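Cruciferin (Brassica napus, PDB 3KGL) probably serves as a seed storage protein, an 11S globulin laid down as a reserve of nutrients for the plant. Local coordinates at residues Phe61-Lys65 with Gln185-Asp189; Arg190-Pro194 with Gln205-Glu209; Leu337-Asn343 with Gln382-Lys388. One frame throughout, in Å; residues are numbered along the deposited sequence.

Contact 1: Phe61-Lys65 with Gln185-Asp189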
loop_
_atom_site.group_PDB
_atom_site.type_symbol
_atom_site.label_atom_id
_atom_site.label_comp_id
_atom_site.label_asym_id
_atom_site.label_seq_id
_atom_site.Cartn_x
_atom_site.Cartn_y
_atom_site.Cartn_z
ATOM N N PHE A 61 -13.492 13.149 -5.104
ATOM C CA PHE A 61 -13.115 12.423 -3.903
ATOM C C PHE A 61 -11.629 12.127 -3.840
ATOM O O PHE A 61 -10.929 12.229 -4.845
ATOM C CB PHE A 61 -13.916 11.128 -3.820
ATOM C CG PHE A 61 -15.379 11.355 -3.663
ATOM C CD1 PHE A 61 -15.965 11.321 -2.407
ATOM C CD2 PHE A 61 -16.167 11.648 -4.768
ATOM C CE1 PHE A 61 -17.322 11.554 -2.254
ATOM C CE2 PHE A 61 -17.521 11.884 -4.627
ATOM C CZ PHE A 61 -18.104 11.836 -3.363
ATOM N N SER A 62 -11.164 11.763 -2.646
ATOM C CA SER A 62 -9.753 11.472 -2.396
ATOM C C SER A 62 -9.464 9.968 -2.489
ATOM O O SER A 62 -8.331 9.522 -2.297
ATOM C CB SER A 62 -9.338 12.018 -1.027
ATOM O OG SER A 62 -10.094 11.421 0.023
ATOM N N THR A 63 -10.503 9.195 -2.784
ATOM C CA THR A 63 -10.389 7.752 -2.880
ATOM C C THR A 63 -11.090 7.269 -4.130
ATOM O O THR A 63 -11.871 7.999 -4.736
ATOM C CB THR A 63 -11.107 7.078 -1.728
ATOM O OG1 THR A 63 -12.519 7.284 -1.883
ATOM C CG2 THR A 63 -10.642 7.648 -0.406
ATOM N N ALA A 64 -10.822 6.027 -4.504
ATOM C CA ALA A 64 -11.546 5.403 -5.598
ATOM C C ALA A 64 -13.051 5.368 -5.302
ATOM O O ALA A 64 -13.480 5.357 -4.157
ATOM C CB ALA A 64 -11.022 4.013 -5.824
ATOM N N LYS A 65 -13.850 5.356 -6.353
ATOM C CA LYS A 65 -15.288 5.402 -6.214
ATOM C C LYS A 65 -15.838 4.432 -7.228
ATOM O O LYS A 65 -15.466 4.464 -8.399
ATOM C CB LYS A 65 -15.794 6.816 -6.524
ATOM C CG LYS A 65 -17.111 7.190 -5.857
ATOM C CD LYS A 65 -17.504 8.653 -6.113
ATOM C CE LYS A 65 -18.508 8.791 -7.258
ATOM N NZ LYS A 65 -19.635 9.750 -6.958
ATOM N N GLN A 185 -4.395 4.632 -2.972
ATOM C CA GLN A 185 -4.718 5.860 -3.712
ATOM C C GLN A 185 -5.275 7.014 -2.875
ATOM O O GLN A 185 -5.184 8.178 -3.269
ATOM C CB GLN A 185 -5.704 5.555 -4.824
ATOM C CG GLN A 185 -5.612 4.150 -5.273
ATOM C CD GLN A 185 -6.683 3.844 -6.242
ATOM O OE1 GLN A 185 -6.694 4.389 -7.352
ATOM N NE2 GLN A 185 -7.628 2.986 -5.834
ATOM N N ASN A 186 -5.886 6.692 -1.746
ATOM C CA ASN A 186 -6.303 7.707 -0.807
ATOM C C ASN A 186 -5.069 8.175 -0.064
ATOM O O ASN A 186 -4.482 7.427 0.711
ATOM C CB ASN A 186 -7.315 7.106 0.166
ATOM C CG ASN A 186 -7.747 8.074 1.247
ATOM O OD1 ASN A 186 -7.782 9.283 1.056
ATOM N ND2 ASN A 186 -8.091 7.535 2.384
ATOM N N GLN A 187 -4.661 9.410 -0.315
ATOM C CA GLN A 187 -3.432 9.936 0.252
ATOM C C GLN A 187 -3.760 10.570 1.577
ATOM O O GLN A 187 -2.885 11.039 2.303
ATOM C CB GLN A 187 -2.839 10.989 -0.682
ATOM C CG GLN A 187 -1.334 10.872 -0.858
ATOM C CD GLN A 187 -0.938 9.618 -1.600
ATOM O OE1 GLN A 187 -1.637 8.620 -1.551
ATOM N NE2 GLN A 187 0.175 9.669 -2.304
ATOM N N LEU A 188 -5.042 10.577 1.897
ATOM C CA LEU A 188 -5.498 11.292 3.070
ATOM C C LEU A 188 -5.726 10.400 4.283
ATOM O O LEU A 188 -4.799 10.143 5.039
ATOM C CB LEU A 188 -6.738 12.142 2.738
ATOM C CG LEU A 188 -6.516 13.582 2.259
ATOM C CD1 LEU A 188 -5.313 13.704 1.377
ATOM C CD2 LEU A 188 -7.756 14.130 1.559
ATOM N N ASP A 189 -6.952 9.911 4.437
ATOM C CA ASP A 189 -7.500 9.560 5.749
ATOM C C ASP A 189 -8.445 8.403 5.775
ATOM O O ASP A 189 -9.016 8.031 4.757
ATOM C CB ASP A 189 -8.339 10.725 6.240
ATOM C CG ASP A 189 -7.741 11.376 7.398
ATOM O OD1 ASP A 189 -6.669 10.897 7.824
ATOM O OD2 ASP A 189 -8.335 12.350 7.873
#
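Q185 meets A64 through its amide: extended beyond CG, the side chain brings Q185 NE2 to 3.5 Å from A64 CB. The methyl offers that nitrogen only packing; its stronger hydrogen bond goes to S183 OG, and a long amide suits both. N186 makes the broadest contact of its own loop, though S62 is the most covered residue of all. Its CA makes a CA-H...O contact, with N186 CA 3.1 Å from S62 O. With CG anti to the backbone N (chi1 176°), its side chain runs alongside that of T63, and T63 CG2 lies 3.4 Å from N186 CG. Threonine fits because its two branches divide the work: OG1 bonds to A64 O within its own loop while the methyl packs on the amide. N186 OD1 accepts L188 N at 3.1 Å from above its carbonyl plane, forming an Asx turn, while ND2 bonds to D189 O and to L181 O. S62 OG adds a weak bond of 3.3 Å to N186 OD1. Q187 turns its amide to T402 of the second subunit, at an interface. L188 sets CD2 3.7 Å from S62 CB, a leucine methyl against the whole small serine side chain. The asparagine thus shapes its own loop with two internal hydrogen bonds and meets the loop between strands 54-61 and 65-71 of the N-terminal cupin domain mainly by packing and weak polar contacts.

Contact 2: Arg190-Pro194 with Gln205-Glu209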
loop_
_atom_site.group_PDB
_atom_site.type_symbol
_atom_site.label_atom_id
_atom_site.label_comp_id
_atom_site.label_asym_id
_atom_site.label_seq_id
_atom_site.Cartn_x
_atom_site.Cartn_y
_atom_site.Cartn_z
ATOM N N ARG A 190 -8.697 7.906 6.977
ATOM C CA ARG A 190 -9.697 6.862 7.164
ATOM C C ARG A 190 -11.157 7.343 7.041
ATOM O O ARG A 190 -12.069 6.599 7.366
ATOM C CB ARG A 190 -9.486 6.172 8.501
ATOM C CG ARG A 190 -9.886 4.723 8.491
ATOM C CD ARG A 190 -8.919 3.894 7.673
ATOM N NE ARG A 190 -9.204 2.471 7.842
ATOM C CZ ARG A 190 -8.465 1.500 7.327
ATOM N NH1 ARG A 190 -7.387 1.807 6.606
ATOM N NH2 ARG A 190 -8.806 0.231 7.535
ATOM N N ASN A 191 -11.371 8.569 6.576
ATOM C CA ASN A 191 -12.712 9.056 6.228
ATOM C C ASN A 191 -12.901 9.264 4.724
ATOM O O ASN A 191 -11.926 9.460 3.985
ATOM C CB ASN A 191 -13.062 10.372 6.934
ATOM C CG ASN A 191 -12.571 10.431 8.348
ATOM O OD1 ASN A 191 -13.332 10.220 9.305
ATOM N ND2 ASN A 191 -11.293 10.730 8.501
ATOM N N PRO A 192 -14.164 9.217 4.265
ATOM C CA PRO A 192 -14.471 9.581 2.888
ATOM C C PRO A 192 -14.500 11.089 2.836
ATOM O O PRO A 192 -14.997 11.707 3.755
ATOM C CB PRO A 192 -15.882 9.025 2.701
ATOM C CG PRO A 192 -16.450 9.053 4.038
ATOM C CD PRO A 192 -15.340 8.638 4.929
ATOM N N ARG A 193 -13.939 11.687 1.799
ATOM C CA ARG A 193 -13.917 13.134 1.753
ATOM C C ARG A 193 -14.387 13.668 0.426
ATOM O O ARG A 193 -13.668 13.618 -0.566
ATOM C CB ARG A 193 -12.542 13.678 2.100
ATOM C CG ARG A 193 -12.154 13.406 3.524
ATOM C CD ARG A 193 -11.092 14.365 3.968
ATOM N NE ARG A 193 -10.491 13.975 5.234
ATOM C CZ ARG A 193 -10.700 14.608 6.376
ATOM N NH1 ARG A 193 -11.503 15.656 6.423
ATOM N NH2 ARG A 193 -10.107 14.193 7.475
ATOM N N PRO A 194 -15.618 14.175 0.411
ATOM C CA PRO A 194 -16.161 14.851 -0.757
ATOM C C PRO A 194 -15.485 16.201 -0.852
ATOM O O PRO A 194 -15.264 16.864 0.169
ATOM C CB PRO A 194 -17.637 15.050 -0.397
ATOM C CG PRO A 194 -17.849 14.348 0.903
ATOM C CD PRO A 194 -16.528 14.243 1.560
ATOM N N GLN A 205 -19.464 18.173 7.982
ATOM C CA GLN A 205 -18.910 16.834 7.772
ATOM C C GLN A 205 -19.254 15.921 8.942
ATOM O O GLN A 205 -18.389 15.464 9.696
ATOM C CB GLN A 205 -17.405 16.911 7.536
ATOM C CG GLN A 205 -17.016 18.148 6.762
ATOM C CD GLN A 205 -15.539 18.216 6.453
ATOM O OE1 GLN A 205 -15.044 17.512 5.575
ATOM N NE2 GLN A 205 -14.829 19.083 7.158
ATOM N N VAL A 206 -20.547 15.651 9.058
ATOM C CA VAL A 206 -21.120 14.996 10.222
ATOM C C VAL A 206 -20.700 13.542 10.312
ATOM O O VAL A 206 -20.885 12.906 11.352
ATOM C CB VAL A 206 -22.647 15.065 10.157
ATOM C CG1 VAL A 206 -23.104 16.507 10.037
ATOM C CG2 VAL A 206 -23.149 14.274 8.962
ATOM N N TRP A 207 -20.140 13.031 9.215
ATOM C CA TRP A 207 -19.700 11.635 9.117
ATOM C C TRP A 207 -18.266 11.442 9.606
ATOM O O TRP A 207 -17.820 10.314 9.780
ATOM C CB TRP A 207 -19.852 11.111 7.685
ATOM C CG TRP A 207 -19.084 11.909 6.668
ATOM C CD1 TRP A 207 -17.851 11.617 6.165
ATOM C CD2 TRP A 207 -19.493 13.138 6.034
ATOM N NE1 TRP A 207 -17.468 12.577 5.258
ATOM C CE2 TRP A 207 -18.455 13.518 5.156
ATOM C CE3 TRP A 207 -20.628 13.953 6.129
ATOM C CZ2 TRP A 207 -18.518 14.674 4.378
ATOM C CZ3 TRP A 207 -20.686 15.096 5.352
ATOM C CH2 TRP A 207 -19.634 15.448 4.491
ATOM N N ILE A 208 -17.559 12.552 9.820
ATOM C CA ILE A 208 -16.243 12.571 10.462
ATOM C C ILE A 208 -16.404 12.973 11.937
ATOM O O ILE A 208 -17.365 13.653 12.283
ATOM C CB ILE A 208 -15.316 13.570 9.739
ATOM C CG1 ILE A 208 -15.357 13.345 8.226
ATOM C CG2 ILE A 208 -13.897 13.457 10.239
ATOM C CD1 ILE A 208 -14.349 14.166 7.479
ATOM N N GLU A 209 -15.474 12.578 12.804
ATOM C CA GLU A 209 -15.630 12.781 14.259
ATOM C C GLU A 209 -15.736 14.221 14.786
ATOM O O GLU A 209 -16.817 14.673 15.176
ATOM C CB GLU A 209 -14.546 12.039 15.046
ATOM C CG GLU A 209 -14.888 10.585 15.320
ATOM C CD GLU A 209 -13.761 9.830 15.995
ATOM O OE1 GLU A 209 -13.050 10.432 16.838
ATOM O OE2 GLU A 209 -13.594 8.629 15.684
#
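W207 and I208 bury the most surface here, pressing on the N-terminal cupin chain that leads into strand 194-196. W207 NE1 donates to P192 O at 3.0 Å with an N-H...O angle of 154°, the oxygen lying at the indole edge, close to the ring plane. Two prolines pack on the same indole: P192 CG is 3.6 Å from W207 CD1, and P194 CD is 3.5 Å from W207 CZ2. Tryptophan suits the spot because it combines a single N-H with a broad apolar surface. Q205 CA lies over one face of the ring, so the type I turn Q205-I208 packs against its own tryptophan. In I208, CG2 is anti to the backbone N and CG1 beside it (chi1 -49°), which spreads the side chain: CD1 rests over a face of the R193 guanidinium, 3.4 Å from R193 NH1, while CG2 lies 3.4 Å from N191 OD1. R193 makes salt bridges to D189 and to D362 of the second subunit, and N191 bonds to H33 and to N5 of that subunit. The isoleucine thus covers a guanidinium and an amide whose polar atoms have partners outside the segments, and the indole N-H gives this mostly apolar contact its one hydrogen bond across.

Contact 3: Leu337-Asn343 with Gln382-Lys388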
loop_
_atom_site.group_PDB
_atom_site.type_symbol
_atom_site.label_atom_id
_atom_site.label_comp_id
_atom_site.label_asym_id
_atom_site.label_seq_id
_atom_site.Cartn_x
_atom_site.Cartn_y
_atom_site.Cartn_z
ATOM N N LEU A 337 -24.437 -21.004 -3.066
ATOM C CA LEU A 337 -23.532 -21.855 -2.316
ATOM C C LEU A 337 -22.500 -21.088 -1.500
ATOM O O LEU A 337 -21.936 -20.093 -1.962
ATOM C CB LEU A 337 -22.817 -22.783 -3.287
ATOM C CG LEU A 337 -23.821 -23.589 -4.087
ATOM C CD1 LEU A 337 -23.114 -24.488 -5.067
ATOM C CD2 LEU A 337 -24.659 -24.383 -3.106
ATOM N N PRO A 338 -22.226 -21.580 -0.289
ATOM C CA PRO A 338 -21.244 -21.019 0.642
ATOM C C PRO A 338 -19.909 -20.714 -0.027
ATOM O O PRO A 338 -19.177 -21.629 -0.400
ATOM C CB PRO A 338 -21.066 -22.141 1.663
ATOM C CG PRO A 338 -22.345 -22.885 1.625
ATOM C CD PRO A 338 -22.787 -22.850 0.203
ATOM N N GLN A 339 -19.604 -19.429 -0.165
ATOM C CA GLN A 339 -18.362 -18.963 -0.773
ATOM C C GLN A 339 -17.626 -17.995 0.157
ATOM O O GLN A 339 -18.213 -17.435 1.078
ATOM C CB GLN A 339 -18.666 -18.269 -2.110
ATOM C CG GLN A 339 -19.504 -16.984 -1.993
ATOM C CD GLN A 339 -20.191 -16.589 -3.292
ATOM O OE1 GLN A 339 -20.378 -15.399 -3.583
ATOM N NE2 GLN A 339 -20.580 -17.590 -4.079
ATOM N N TRP A 340 -16.335 -17.803 -0.076
ATOM C CA TRP A 340 -15.612 -16.722 0.576
ATOM C C TRP A 340 -14.820 -15.979 -0.478
ATOM O O TRP A 340 -14.773 -16.403 -1.615
ATOM C CB TRP A 340 -14.707 -17.245 1.681
ATOM C CG TRP A 340 -13.362 -17.818 1.253
ATOM C CD1 TRP A 340 -12.197 -17.123 1.043
ATOM C CD2 TRP A 340 -13.033 -19.203 1.056
ATOM N NE1 TRP A 340 -11.182 -17.986 0.708
ATOM C CE2 TRP A 340 -11.669 -19.266 0.711
ATOM C CE3 TRP A 340 -13.766 -20.394 1.126
ATOM C CZ2 TRP A 340 -11.030 -20.459 0.431
ATOM C CZ3 TRP A 340 -13.127 -21.578 0.849
ATOM C CH2 TRP A 340 -11.776 -21.604 0.506
ATOM N N ASN A 341 -14.226 -14.854 -0.123
ATOM C CA ASN A 341 -13.370 -14.159 -1.069
ATOM C C ASN A 341 -11.906 -14.334 -0.689
ATOM O O ASN A 341 -11.513 -14.076 0.449
ATOM C CB ASN A 341 -13.774 -12.691 -1.186
ATOM C CG ASN A 341 -15.154 -12.526 -1.784
ATOM O OD1 ASN A 341 -15.652 -13.439 -2.431
ATOM N ND2 ASN A 341 -15.783 -11.374 -1.563
ATOM N N ALA A 342 -11.110 -14.800 -1.648
ATOM C CA ALA A 342 -9.725 -15.176 -1.397
ATOM C C ALA A 342 -8.816 -13.977 -1.201
ATOM O O ALA A 342 -7.801 -14.078 -0.506
ATOM C CB ALA A 342 -9.212 -16.031 -2.518
ATOM N N ASN A 343 -9.182 -12.845 -1.803
ATOM C CA ASN A 343 -8.281 -11.688 -1.866
ATOM C C ASN A 343 -8.960 -10.330 -1.782
ATOM O O ASN A 343 -8.345 -9.306 -2.086
ATOM C CB ASN A 343 -7.417 -11.739 -3.132
ATOM C CG ASN A 343 -8.246 -11.750 -4.431
ATOM O OD1 ASN A 343 -9.429 -12.110 -4.448
ATOM N ND2 ASN A 343 -7.604 -11.363 -5.532
ATOM N N GLN A 382 -12.524 -10.438 3.794
ATOM C CA GLN A 382 -11.726 -11.521 3.222
ATOM C C GLN A 382 -11.604 -12.780 4.084
ATOM O O GLN A 382 -10.988 -12.747 5.146
ATOM C CB GLN A 382 -10.321 -11.003 2.936
ATOM C CG GLN A 382 -9.272 -12.096 2.807
ATOM C CD GLN A 382 -7.884 -11.542 2.576
ATOM O OE1 GLN A 382 -7.464 -10.576 3.222
ATOM N NE2 GLN A 382 -7.160 -12.155 1.650
ATOM N N GLY A 383 -12.162 -13.895 3.619
ATOM C CA GLY A 383 -12.087 -15.137 4.372
ATOM C C GLY A 383 -13.361 -15.556 5.089
ATOM O O GLY A 383 -13.628 -16.746 5.267
ATOM N N PHE A 384 -14.140 -14.583 5.542
ATOM C CA PHE A 384 -15.474 -14.877 6.026
ATOM C C PHE A 384 -16.239 -15.580 4.908
ATOM O O PHE A 384 -16.145 -15.196 3.746
ATOM C CB PHE A 384 -16.186 -13.590 6.421
ATOM C CG PHE A 384 -15.661 -12.968 7.678
ATOM C CD1 PHE A 384 -14.313 -12.984 7.960
ATOM C CD2 PHE A 384 -16.516 -12.345 8.571
ATOM C CE1 PHE A 384 -13.825 -12.400 9.116
ATOM C CE2 PHE A 384 -16.026 -11.756 9.725
ATOM C CZ PHE A 384 -14.679 -11.783 9.996
ATOM N N SER A 385 -16.982 -16.615 5.267
ATOM C CA SER A 385 -17.699 -17.425 4.294
ATOM C C SER A 385 -19.199 -17.200 4.417
ATOM O O SER A 385 -19.744 -17.135 5.526
ATOM C CB SER A 385 -17.337 -18.912 4.445
ATOM O OG SER A 385 -16.518 -19.133 5.585
ATOM N N VAL A 386 -19.857 -17.093 3.263
ATOM C CA VAL A 386 -21.211 -16.571 3.189
ATOM C C VAL A 386 -22.128 -17.518 2.452
ATOM O O VAL A 386 -21.782 -17.993 1.374
ATOM C CB VAL A 386 -21.242 -15.239 2.399
ATOM C CG1 VAL A 386 -22.615 -14.552 2.493
ATOM C CG2 VAL A 386 -20.162 -14.314 2.885
ATOM N N VAL A 387 -23.303 -17.781 3.024
ATOM C CA VAL A 387 -24.395 -18.372 2.251
ATOM C C VAL A 387 -25.626 -17.464 2.261
ATOM O O VAL A 387 -25.894 -16.763 3.237
ATOM C CB VAL A 387 -24.772 -19.771 2.731
ATOM C CG1 VAL A 387 -25.697 -19.683 3.940
ATOM C CG2 VAL A 387 -25.433 -20.534 1.601
ATOM N N LYS A 388 -26.361 -17.461 1.159
ATOM C CA LYS A 388 -27.546 -16.628 1.057
ATOM C C LYS A 388 -28.637 -17.375 0.295
ATOM O O LYS A 388 -28.371 -17.940 -0.748
ATOM C CB LYS A 388 -27.208 -15.275 0.407
ATOM C CG LYS A 388 -25.877 -15.235 -0.360
ATOM C CD LYS A 388 -25.525 -13.818 -0.836
ATOM C CE LYS A 388 -24.025 -13.680 -1.156
ATOM N NZ LYS A 388 -23.602 -14.272 -2.467
#
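Q339 O accepts V386 N at 2.8 Å, with the donor in the carbonyl plane and an N-H...O angle of 160°. This is half of an antiparallel hydrogen-bonded pair between strands 334-341 and 385-390 in the jelly-roll barrel of the C-terminal cupin domain. The other half is Q339 N to V386 O, 3.0 Å. Each oxygen also receives a CA-H...O contact, from S385 CA and from P338 CA respectively. P338 has no N-H to offer, and its ring instead lies side by side with V387, with P338 CD 3.8 Å from V387 CG2.

The residues alternate between two environments. Q339 and V386 share one face; apolar V386 packs on V357 of the neighbouring strand 354-360, and N341 and K388 touch strand 346-352 of the other sheet. W340 and S385 occupy the other face, which meets the third subunit: the W340 indole stacks on F60 of that subunit, a suitable use of a broad flat ring at an interface.

Past the V386 pair the backbone bonding weakens, and a side chain takes over. G383 N reaches N341 O only by a weak bond, and G383 has a positive phi (105°), where glycine avoids a clash of a side chain with the preceding carbonyl. Q382 OE1 accepts from Q187 N of the third subunit. With CG anti to the backbone N (chi1 160°) and the chain extended, Q382 carries its amide to the end of the other segment, where NE2 donates to A342 O at 3.0 Å from above the carbonyl plane of A342, that oxygen lying close to the amide plane.

Contacts 1 and 2 are neighbours, with centres 12 Å apart, and they touch: F61 CD1 lies 3.7 Å from R193 O, and S62 OG lies 3.9 Å from R193 CB. Contact 3 belongs to the other cupin domain, its centre 27 Å from that of contact 1 and 29 Å from that of contact 2, and within one chain it touches neither. The trimer brings them together: Q187 of contact 1 binds Q382 and N345 of the second subunit, so one interface repeats between subunits. Contact 2 joins it through R193 and N191. Glycerol, about 3 Å from the P194 side chain, and sulfate, about 6 Å from that of V387, probably come from crystallisation.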